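Local coordinates for dihydrodipicolinate synthase (Rhodopseudomonas palustris, PDB 3DZ1), which probably acts as a 4-hydroxy-tetrahydrodipicolinate synthase, a pyruvate-using lyase of the DapA family whose product feeds lysine biosynthesis, at residues D28-I31 with D32-T35; L52-A55 with P56-D59; R183-Q186 with K187-S190; L287-T290 with A291-E294. All blocks are in the same frame, centred on the assembly; numbering follows the deposited sequence.

Contact 1. Residues D28-I31 with D32-T35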
# COMPACT_ATOMS: atom_id res chain seq x y z
N ASP A 28 -27.01 14.53 -21.72
CA ASP A 28 -26.39 15.02 -22.95
C ASP A 28 -26.50 16.52 -23.18
O ASP A 28 -25.61 17.13 -23.77
CB ASP A 28 -26.96 14.28 -24.16
CG ASP A 28 -26.50 12.83 -24.22
OD1 ASP A 28 -25.28 12.60 -24.17
OD2 ASP A 28 -27.37 11.94 -24.31
N VAL A 29 -27.60 17.11 -22.73
CA VAL A 29 -27.80 18.54 -22.89
C VAL A 29 -26.69 19.29 -22.15
O VAL A 29 -26.14 20.27 -22.66
CB VAL A 29 -29.17 18.97 -22.30
CG1 VAL A 29 -29.37 20.46 -22.49
CG2 VAL A 29 -30.28 18.19 -22.97
N SER A 30 -26.35 18.81 -20.96
CA SER A 30 -25.30 19.41 -20.15
C SER A 30 -23.92 19.17 -20.74
O SER A 30 -23.02 20.00 -20.59
CB SER A 30 -25.36 18.89 -18.72
OG SER A 30 -26.45 19.47 -18.02
N ILE A 31 -23.73 18.04 -21.41
CA ILE A 31 -22.44 17.77 -22.03
C ILE A 31 -22.19 18.85 -23.08
O ILE A 31 -21.09 19.40 -23.16
CB ILE A 31 -22.41 16.37 -22.70
CG1 ILE A 31 -22.37 15.29 -21.62
CG2 ILE A 31 -21.20 16.25 -23.62
CD1 ILE A 31 -22.43 13.87 -22.16
N ASP A 32 -23.22 19.19 -23.86
CA ASP A 32 -23.07 20.21 -24.88
C ASP A 32 -22.86 21.58 -24.24
O ASP A 32 -22.05 22.38 -24.70
CB ASP A 32 -24.31 20.27 -25.79
CG ASP A 32 -24.61 18.94 -26.47
OD1 ASP A 32 -23.66 18.23 -26.85
OD2 ASP A 32 -25.80 18.63 -26.64
N ARG A 33 -23.62 21.85 -23.18
CA ARG A 33 -23.53 23.12 -22.48
C ARG A 33 -22.13 23.32 -21.89
O ARG A 33 -21.55 24.41 -21.97
CB ARG A 33 -24.58 23.16 -21.37
CG ARG A 33 -24.73 24.48 -20.67
CD ARG A 33 -25.79 24.35 -19.59
NE ARG A 33 -27.07 23.94 -20.15
CZ ARG A 33 -27.87 23.02 -19.61
NH1 ARG A 33 -27.53 22.41 -18.48
NH2 ARG A 33 -29.03 22.73 -20.19
N LEU A 34 -21.59 22.26 -21.29
CA LEU A 34 -20.25 22.32 -20.71
C LEU A 34 -19.22 22.57 -21.81
O LEU A 34 -18.34 23.42 -21.66
CB LEU A 34 -19.90 21.00 -20.01
CG LEU A 34 -20.33 20.82 -18.56
CD1 LEU A 34 -19.98 19.41 -18.09
CD2 LEU A 34 -19.62 21.86 -17.70
N THR A 35 -19.35 21.84 -22.91
CA THR A 35 -18.43 21.97 -24.02
C THR A 35 -18.43 23.39 -24.60
O THR A 35 -17.37 23.95 -24.86
CB THR A 35 -18.77 20.98 -25.16
OG1 THR A 35 -18.74 19.64 -24.65
CG2 THR A 35 -17.76 21.11 -26.29
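The guanidinium of Arg-33 turns one face toward the helix turn behind it, where the CA of Ser-30 and the carbonyl oxygen of Val-29 lie. On that same side, off the NH2 end, CG1 of Val-29 comes within 3.2 Å of Arg-33 NH2, and the two side chains cross obliquely. Ser-30 OG is equally near NH1, 3.2 Å from it, but the angle is too poor for a hydrogen bond; that hydroxyl pairs instead with Asp-27 and with the backbone N of Ser-276, while Arg-33 NH1 donates to the carbonyl of Leu-274. Arg-33 doubles back over the preceding turn because its chain, extended as far as CD, bends at chi3 (-58°).

The second flat group, the Asp-32 carboxylate, has OD2 3.2 Å from the carbonyl oxygen of Asp-28, a meeting of two acceptors; its strong partner is Arg-69, through a salt bridge. Ile-31 O is gripped twice, by Thr-35 N at 3.0 Å and by Thr-35 OG1 at 2.8 Å, from opposite faces of its carbonyl plane. The hydroxyl of Thr-35 thus spends its proton on the helix backbone.

All this lies in the opening turns of helix 28-40, which links strands 11-15 and 45-48 in a beta-alpha-beta unit. Ile-31 and Thr-35 pack on Phe-70 of helix 60-73, while Leu-34 rests on Pro-19 and Leu-275.

Contact 2. Residues L52-A55 with P56-D59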
# COMPACT_ATOMS: atom_id res chain seq x y z
N LEU A 52 -12.13 11.22 -13.06
CA LEU A 52 -12.87 12.45 -12.84
C LEU A 52 -14.19 12.50 -13.60
O LEU A 52 -15.11 13.23 -13.22
CB LEU A 52 -12.01 13.67 -13.19
CG LEU A 52 -10.81 13.90 -12.27
CD1 LEU A 52 -10.14 15.21 -12.63
CD2 LEU A 52 -11.25 13.92 -10.82
N GLY A 53 -14.28 11.73 -14.68
CA GLY A 53 -15.50 11.68 -15.46
C GLY A 53 -16.34 10.49 -15.03
O GLY A 53 -17.31 10.11 -15.70
N GLU A 54 -15.96 9.89 -13.90
CA GLU A 54 -16.66 8.73 -13.34
C GLU A 54 -16.80 7.59 -14.35
O GLU A 54 -17.78 6.85 -14.33
CB GLU A 54 -18.04 9.15 -12.83
CG GLU A 54 -18.00 10.20 -11.73
CD GLU A 54 -19.39 10.67 -11.31
OE1 GLU A 54 -20.09 9.92 -10.61
OE2 GLU A 54 -19.77 11.80 -11.69
N ALA A 55 -15.81 7.46 -15.23
CA ALA A 55 -15.83 6.40 -16.24
C ALA A 55 -16.01 5.01 -15.62
O ALA A 55 -16.68 4.15 -16.20
CB ALA A 55 -14.56 6.44 -17.07
N PRO A 56 -15.39 4.76 -14.45
CA PRO A 56 -15.55 3.43 -13.85
C PRO A 56 -17.01 3.11 -13.52
O PRO A 56 -17.36 1.94 -13.33
CB PRO A 56 -14.68 3.51 -12.61
CG PRO A 56 -13.58 4.44 -13.04
CD PRO A 56 -14.35 5.52 -13.75
N LYS A 57 -17.85 4.14 -13.47
CA LYS A 57 -19.27 3.98 -13.14
C LYS A 57 -20.18 3.86 -14.37
O LYS A 57 -21.40 3.77 -14.24
CB LYS A 57 -19.75 5.17 -12.30
CG LYS A 57 -18.92 5.45 -11.06
CD LYS A 57 -19.46 6.65 -10.31
CE LYS A 57 -18.60 7.00 -9.11
NZ LYS A 57 -19.09 8.23 -8.43
N LEU A 58 -19.57 3.85 -15.55
CA LEU A 58 -20.31 3.74 -16.81
C LEU A 58 -20.02 2.38 -17.43
O LEU A 58 -19.00 1.75 -17.13
CB LEU A 58 -19.85 4.83 -17.78
CG LEU A 58 -19.89 6.28 -17.31
CD1 LEU A 58 -19.16 7.15 -18.33
CD2 LEU A 58 -21.32 6.75 -17.14
N ASP A 59 -20.92 1.90 -18.29
CA ASP A 59 -20.67 0.63 -18.97
C ASP A 59 -19.97 0.99 -20.28
O ASP A 59 -19.95 2.16 -20.68
CB ASP A 59 -21.97 -0.14 -19.22
CG ASP A 59 -22.89 0.56 -20.21
OD1 ASP A 59 -22.44 0.90 -21.32
OD2 ASP A 59 -24.08 0.75 -19.87
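Pro-56 follows directly on Ala-55, and its ring carbon CD sits 3.5 Å from Ala-55 CB, a spacing set by the peptide link that joins the two residues. The proline nitrogen has no hydrogen to give, so although it lies near the carbonyl of Glu-54 no bond forms there; its ring packs on Ile-51 and on Pro-86 of the second subunit.

Lys-57 makes the main side-chain contact. Its N donates to Glu-54 O at 2.8 Å. The lysine chain then runs out fully extended, crossing that of Glu-54 at a slant, with CD 3.8 Å from Glu-54 CB. Its NZ closes a salt bridge of 2.9 Å to Glu-54 OE1, met on the anti side and 31° out of the carboxylate plane. NZ also donates to the carbonyls of Pro-283 and Arg-281.

Leu-58 N bonds Ala-55 O at 3.0 Å, completing a second i to i+3 link, and its side chain turns back so that CG lies 3.7 Å from Glu-54 O. Leu-58 also packs on Phe-20. Asp-59 then takes the N-cap position of helix 60-73, with OD1 accepting from Glu-62 N.

The buried Glu-54 carboxylate is held through both oxygens: OE1 by Lys-57 and the backbone N of Arg-281, OE2 by a salt bridge to Lys-266. Two lysines and an N-H would be expected to stabilise its negative charge, and the network ties this short 3-10 turn to the 280-283 region.

Contact 3. Residues R183-Q186 with K187-S190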
# COMPACT_ATOMS: atom_id res chain seq x y z
N ARG A 183 12.68 19.93 -18.34
CA ARG A 183 13.01 20.99 -19.29
C ARG A 183 14.52 20.97 -19.54
O ARG A 183 14.99 21.31 -20.63
CB ARG A 183 12.57 22.35 -18.76
CG ARG A 183 11.05 22.54 -18.74
CD ARG A 183 10.44 22.27 -20.12
NE ARG A 183 9.00 22.56 -20.16
CZ ARG A 183 8.15 22.04 -21.04
NH1 ARG A 183 8.58 21.19 -21.96
NH2 ARG A 183 6.86 22.36 -20.99
N GLY A 184 15.27 20.58 -18.51
CA GLY A 184 16.71 20.50 -18.63
C GLY A 184 17.14 19.41 -19.60
O GLY A 184 18.11 19.58 -20.34
N PHE A 185 16.41 18.30 -19.60
CA PHE A 185 16.72 17.19 -20.50
C PHE A 185 16.51 17.65 -21.94
O PHE A 185 17.25 17.25 -22.84
CB PHE A 185 15.82 15.98 -20.23
CG PHE A 185 16.09 15.28 -18.93
CD1 PHE A 185 17.33 15.38 -18.31
CD2 PHE A 185 15.11 14.48 -18.34
CE1 PHE A 185 17.60 14.70 -17.12
CE2 PHE A 185 15.37 13.80 -17.16
CZ PHE A 185 16.61 13.90 -16.55
N GLN A 186 15.50 18.48 -22.15
CA GLN A 186 15.22 19.00 -23.48
C GLN A 186 16.34 19.94 -23.91
O GLN A 186 16.76 19.94 -25.07
CB GLN A 186 13.88 19.72 -23.51
CG GLN A 186 12.70 18.79 -23.21
CD GLN A 186 11.37 19.50 -23.28
OE1 GLN A 186 11.17 20.55 -22.65
NE2 GLN A 186 10.43 18.94 -24.03
N LYS A 187 16.84 20.72 -22.96
CA LYS A 187 17.93 21.65 -23.24
C LYS A 187 19.21 20.90 -23.62
O LYS A 187 19.92 21.31 -24.54
CB LYS A 187 18.20 22.54 -22.02
CG LYS A 187 17.07 23.50 -21.70
CD LYS A 187 17.36 24.32 -20.45
CE LYS A 187 16.22 25.29 -20.14
NZ LYS A 187 16.49 26.11 -18.92
N ASP A 188 19.50 19.80 -22.92
CA ASP A 188 20.71 19.03 -23.22
C ASP A 188 20.52 18.08 -24.40
O ASP A 188 21.47 17.42 -24.80
CB ASP A 188 21.20 18.25 -21.99
CG ASP A 188 20.31 17.08 -21.61
OD1 ASP A 188 19.94 16.28 -22.50
OD2 ASP A 188 19.99 16.95 -20.42
N GLY A 189 19.31 18.00 -24.92
CA GLY A 189 19.05 17.14 -26.07
C GLY A 189 18.68 15.69 -25.83
O GLY A 189 18.53 14.93 -26.79
N SER A 190 18.53 15.28 -24.57
CA SER A 190 18.17 13.90 -24.28
C SER A 190 16.65 13.69 -24.34
O SER A 190 16.18 12.55 -24.39
CB SER A 190 18.70 13.49 -22.91
OG SER A 190 18.19 14.32 -21.87
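The helix backbone ends here: Lys-187 N still bonds Arg-183 O at 3.0 Å and Asp-188 N bonds Gly-184 O, after which Gly-189 adopts a positive phi of 88° and the chain turns back on the last turn. Two weak bonds mark the reversal, Ser-190 N to Phe-185 O at 2.9 Å and Gly-189 N to Gln-186 O at 3.2 Å.

Asp-188 and Phe-185 run alongside each other in the same direction, their carboxylate and ring planes 52° apart. OD2 approaches the rim of the ring, close to the ring plane, 3.7 Å from Phe-185 CD1. The other oxygen, OD1, is held by two donors of Ser-190: OG at 2.7 Å on the syn lone pair, and the backbone N at 2.7 Å, nearly along the C-O axis. With chi1 at 71°, the carboxylate of Asp-188 is swung between its own N and carbonyl carbon, which folds it back against the last helical turn, OD1 2.9 Å from Phe-185 O, a meeting of two acceptors that share Ser-190 N as donor. Ser-190 OG also packs against Phe-185 CB and is further bonded to Arg-156, which makes a cation-pi contact with the phenylalanine.

Away from this end, Arg-183 NH1 donates in its guanidinium plane to Gln-186 OE1 at 2.8 Å, and NH2 forms a salt bridge with Asp-214.

The combination is a Schellman motif joined to an Asx turn, closing helix 176-188 of the TIM barrel before the chain enters strand 195-198.

Contact 4. Residues L287-T290 with A291-E294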
# COMPACT_ATOMS: atom_id res chain seq x y z
N LEU A 287 -22.60 16.89 -1.16
CA LEU A 287 -22.16 17.75 -0.06
C LEU A 287 -23.23 17.90 1.01
O LEU A 287 -24.42 17.96 0.70
CB LEU A 287 -21.80 19.14 -0.58
CG LEU A 287 -20.65 19.28 -1.59
CD1 LEU A 287 -20.58 20.72 -2.07
CD2 LEU A 287 -19.34 18.86 -0.94
N THR A 288 -22.80 17.95 2.27
CA THR A 288 -23.72 18.15 3.38
C THR A 288 -24.17 19.60 3.29
O THR A 288 -23.57 20.40 2.57
CB THR A 288 -23.02 17.96 4.74
OG1 THR A 288 -21.93 18.88 4.84
CG2 THR A 288 -22.50 16.54 4.89
N ASP A 289 -25.23 19.95 4.02
CA ASP A 289 -25.73 21.33 4.02
C ASP A 289 -24.61 22.29 4.44
O ASP A 289 -24.44 23.36 3.86
CB ASP A 289 -26.90 21.46 5.00
CG ASP A 289 -27.59 22.81 4.91
OD1 ASP A 289 -28.41 22.99 3.98
OD2 ASP A 289 -27.32 23.68 5.75
N THR A 290 -23.84 21.89 5.44
CA THR A 290 -22.74 22.72 5.94
C THR A 290 -21.63 22.90 4.90
O THR A 290 -21.15 24.01 4.70
CB THR A 290 -22.16 22.14 7.23
OG1 THR A 290 -23.17 22.17 8.25
CG2 THR A 290 -20.96 22.93 7.70
N ALA A 291 -21.23 21.82 4.26
CA ALA A 291 -20.18 21.90 3.24
C ALA A 291 -20.64 22.83 2.12
O ALA A 291 -19.84 23.61 1.59
CB ALA A 291 -19.87 20.50 2.69
N ARG A 292 -21.91 22.75 1.75
CA ARG A 292 -22.45 23.61 0.71
C ARG A 292 -22.32 25.07 1.12
O ARG A 292 -21.95 25.92 0.31
CB ARG A 292 -23.92 23.28 0.41
CG ARG A 292 -24.15 21.90 -0.19
CD ARG A 292 -25.51 21.81 -0.87
NE ARG A 292 -26.63 22.02 0.05
CZ ARG A 292 -27.14 21.08 0.84
NH1 ARG A 292 -26.64 19.85 0.82
NH2 ARG A 292 -28.17 21.36 1.63
N GLU A 293 -22.63 25.36 2.38
CA GLU A 293 -22.54 26.73 2.89
C GLU A 293 -21.09 27.20 2.84
O GLU A 293 -20.81 28.34 2.44
CB GLU A 293 -23.04 26.80 4.34
CG GLU A 293 -23.19 28.21 4.91
CD GLU A 293 -21.86 28.92 5.13
OE1 GLU A 293 -20.90 28.25 5.55
OE2 GLU A 293 -21.78 30.15 4.91
N GLU A 294 -20.17 26.33 3.23
CA GLU A 294 -18.75 26.68 3.22
C GLU A 294 -18.29 26.99 1.80
O GLU A 294 -17.54 27.94 1.59
CB GLU A 294 -17.92 25.54 3.83
CG GLU A 294 -18.33 25.19 5.26
CD GLU A 294 -17.58 24.01 5.83
OE1 GLU A 294 -17.36 23.03 5.09
OE2 GLU A 294 -17.23 24.05 7.03
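Leu-287 and Ala-291 form the close apolar part of the contact: Leu-287 CD2 lies 4.0 Å from Ala-291 CB, and Leu-287 CB packs 3.6 Å from Arg-292 CG. Both Leu-287 and Ala-291 are buried, the leucine resting on Val-260, Ser-263 and Val-264 of helix 260-271. Next to them Thr-288 caps the helix. Its OG1, placed between backbone N and carbonyl carbon (chi1 58°), reaches forward to the first turn and accepts from Ala-291 N at 3.1 Å with an N-H...O angle of 163°.

The solvent side is looser and carries charge. Exposed Asp-289 reaches Arg-292 in a salt bridge, OD1 to NH2 at 2.9 Å, with carboxylate and guanidinium planes nearly perpendicular (83°). The arginine bends at chi3 so that one guanidinium face lies over Asp-289 CA, while NH1 meets Leu-287 O near the group's plane at 2.9 Å, a weak bond.

Thr-290 and Glu-294 belong to the subunit interface: Thr-290 CG2, 4.0 Å from Glu-294 OE2, packs on Arg-211 of the third subunit, which also salt-bridges Glu-294. Tyr-254 bonds Glu-294 as well, and Glu-293 pairs with Arg-238 of the third subunit. Asp-289, the first helical residue, would probably interact favourably with the helix dipole. The Thr-288 hydroxyl both caps the helix and bonds Glu-177 of the third subunit, so helix start and interface share one group.

In the fold
Along the chain the four contacts come in series, all on helices and loops around or beyond a closed eight-stranded parallel barrel. Contact 1 opens helix 28-40, and contact 2 follows strand 45-48 in the loop leading to helix 60-73; their centres are 17 Å apart, with nearest atoms about 8 Å apart. Contact 3, at the end of helix 176-188, stands on the opposite side of the chain's centre from the other three, 41 Å from contact 1 and 47 Å from contact 4, centre to centre. Contact 4 starts the C-terminal helix 289-301, centred 25 Å from contact 2. Three therefore mark helix beginnings or their approach and one a helix end, while contacts 2 and 4 also meet neighbouring subunits of the tetramer.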